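PDB 4R3L: N-alpha-acetyltransferase from Sulfolobus solfataricus P2, which transfers an acetyl group from acetyl-CoA to the free alpha-amino group at a protein's N-terminus, preferring substrates that begin with serine. Local coordinates for residues G73-N76 and I77-L80. Residues are numbered along the deposited sequence; the frame is centred on the assembly and turned at random.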
ATOM      1  N   GLY A  73       6.437 -15.499   6.022  1.00 22.36           N
ATOM      2  CA  GLY A  73       5.686 -15.965   7.167  1.00 23.25           C
ATOM      3  C   GLY A  73       4.408 -16.659   6.772  1.00 25.47           C
ATOM      4  O   GLY A  73       4.187 -16.951   5.602  1.00 26.60           O
ATOM      5  N   PHE A  74       3.569 -16.916   7.765  1.00 22.69           N
ATOM      6  CA  PHE A  74       2.344 -17.644   7.547  1.00 23.28           C
ATOM      7  C   PHE A  74       1.403 -16.889   6.601  1.00 27.06           C
ATOM      8  O   PHE A  74       1.204 -15.680   6.719  1.00 24.48           O
ATOM      9  CB  PHE A  74       1.662 -17.939   8.882  1.00 26.28           C
ATOM     10  CG  PHE A  74       2.442 -18.894   9.753  1.00 25.07           C
ATOM     11  CD1 PHE A  74       2.646 -20.207   9.350  1.00 32.86           C
ATOM     12  CD2 PHE A  74       2.987 -18.472  10.948  1.00 26.74           C
ATOM     13  CE1 PHE A  74       3.365 -21.087  10.146  1.00 32.73           C
ATOM     14  CE2 PHE A  74       3.707 -19.354  11.752  1.00 31.21           C
ATOM     15  CZ  PHE A  74       3.899 -20.659  11.339  1.00 32.14           C
ATOM     16  N   SER A  75       0.857 -17.626   5.642  1.00 23.59           N
ATOM     17  CA  SER A  75      -0.125 -17.099   4.706  1.00 25.26           C
ATOM     18  C   SER A  75      -1.391 -16.668   5.437  1.00 30.59           C
ATOM     19  O   SER A  75      -1.796 -17.305   6.407  1.00 29.45           O
ATOM     20  CB  SER A  75      -0.457 -18.155   3.648  1.00 31.75           C
ATOM     21  OG  SER A  75      -1.573 -17.758   2.873  1.00 35.42           O
ATOM     22  N   ASN A  76      -2.011 -15.578   4.996  1.00 31.04           N
ATOM     23  CA  ASN A  76      -3.275 -15.163   5.595  1.00 31.26           C
ATOM     24  C   ASN A  76      -4.424 -15.482   4.660  1.00 32.50           C
ATOM     25  O   ASN A  76      -5.555 -15.048   4.870  1.00 36.44           O
ATOM     26  CB  ASN A  76      -3.257 -13.676   5.952  1.00 30.68           C
ATOM     27  CG  ASN A  76      -2.720 -12.821   4.839  1.00 26.25           C
ATOM     28  OD1 ASN A  76      -3.168 -12.926   3.703  1.00 29.41           O
ATOM     29  ND2 ASN A  76      -1.750 -11.970   5.155  1.00 28.48           N
ATOM     30  N   ILE A  77      -4.116 -16.249   3.622  1.00 32.03           N
ATOM     31  CA  ILE A  77      -5.126 -16.759   2.711  1.00 36.60           C
ATOM     32  C   ILE A  77      -5.398 -18.233   2.994  1.00 45.87           C
ATOM     33  O   ILE A  77      -6.549 -18.665   3.037  1.00 46.62           O
ATOM     34  CB  ILE A  77      -4.708 -16.587   1.240  1.00 36.38           C
ATOM     35  CG1 ILE A  77      -4.388 -15.116   0.954  1.00 35.31           C
ATOM     36  CG2 ILE A  77      -5.807 -17.087   0.320  1.00 38.51           C
ATOM     37  CD1 ILE A  77      -4.159 -14.787  -0.526  1.00 31.85           C
ATOM     38  N   LYS A  78      -4.335 -18.998   3.210  1.00 49.09           N
ATOM     39  CA  LYS A  78      -4.459 -20.441   3.400  1.00 54.72           C
ATOM     40  C   LYS A  78      -5.071 -20.834   4.746  1.00 60.55           C
ATOM     41  O   LYS A  78      -4.762 -20.246   5.786  1.00 60.84           O
ATOM     42  CB  LYS A  78      -3.093 -21.105   3.235  1.00 50.80           C
ATOM     43  CG  LYS A  78      -2.726 -21.371   1.788  1.00 53.85           C
ATOM     44  CD  LYS A  78      -1.282 -21.820   1.648  1.00 53.27           C
ATOM     45  CE  LYS A  78      -0.957 -22.168   0.207  1.00 56.52           C
ATOM     46  NZ  LYS A  78      -1.354 -21.081  -0.729  1.00 50.66           N
ATOM     47  N   GLN A  79      -5.940 -21.841   4.703  1.00 71.19           N
ATOM     48  CA  GLN A  79      -6.599 -22.379   5.888  1.00 76.34           C
ATOM     49  C   GLN A  79      -5.593 -22.958   6.877  1.00 74.26           C
ATOM     50  O   GLN A  79      -5.737 -22.812   8.092  1.00 75.69           O
ATOM     51  CB  GLN A  79      -7.606 -23.464   5.493  1.00 84.22           C
ATOM     52  CG  GLN A  79      -8.768 -22.987   4.629  1.00 91.67           C
ATOM     53  CD  GLN A  79      -8.425 -22.935   3.151  1.00 93.96           C
ATOM     54  OE1 GLN A  79      -7.298 -23.230   2.749  1.00 91.70           O
ATOM     55  NE2 GLN A  79      -9.404 -22.565   2.331  1.00 99.86           N
ATOM     56  N   LEU A  80      -4.574 -23.617   6.336  1.00 67.54           N
ATOM     57  CA  LEU A  80      -3.572 -24.315   7.130  1.00 64.02           C
ATOM     58  C   LEU A  80      -2.318 -23.463   7.316  1.00 60.28           C
ATOM     59  O   LEU A  80      -1.960 -22.697   6.417  1.00 57.86           O
ATOM     60  CB  LEU A  80      -3.211 -25.629   6.445  1.00 64.29           C
ATOM     61  CG  LEU A  80      -2.620 -26.748   7.293  1.00 62.39           C
ATOM     62  CD1 LEU A  80      -3.714 -27.433   8.097  1.00 59.34           C
ATOM     63  CD2 LEU A  80      -1.916 -27.729   6.391  1.00 61.78           C
TER
HETATM   64  O   HOH W   1      -1.055 -19.808   6.711  1.00 36.50           O
HETATM   65  O   HOH W   2      -4.594 -17.879   8.173  1.00 50.26           O
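With chi1 of Ser75 at 170°, its hydroxyl swings away from its own backbone N to the side of the carbonyl carbon, placing it over the bend where the chain turns through Ile77 and Lys78. Ser75 OG sits 3.0 Å from Lys78 N and accepts a nearly straight hydrogen bond from it (168°). A second bond to Ser75 OG comes in from the preceding amide, Ile77 N, at 3.1 Å and somewhat more bent (154°), so one oxygen grips two successive N-H groups. The bond from Ile77 N, two places on, makes this an ST turn; the Lys78 bond, three places on, is the straighter of the two. The turn shapes the surface loop joining strands 61-72 and 83-94 of the GNAT sheet, well away from the chain's centre; Ser75, like nearby Ser82, plays an important role in modulating multiple conformations of loop regions and contributes to thermostability. Replacing Ser75 with alanine removes OG, which would probably leave both amides without their shared acceptor and let the bend relax. The same hydroxyl has a weak hydrogen bond with Glu123 OE2, which also takes a bond from Asn76 N and thus ties the turn to strand 123-129. Around the hydroxyl, Ile77 CB and Lys78 CB each come to 3.7 Å from Ser75 OG. Beyond that the side chains part: Ile77 packs on Ala164 and Pro166, while Lys78 leads off toward Glu122 in a long, weak ion pair. Inside the loop a water bridges its two limbs, donating to Ser75 O at 2.6 Å and to Leu80 O at 3.0 Å.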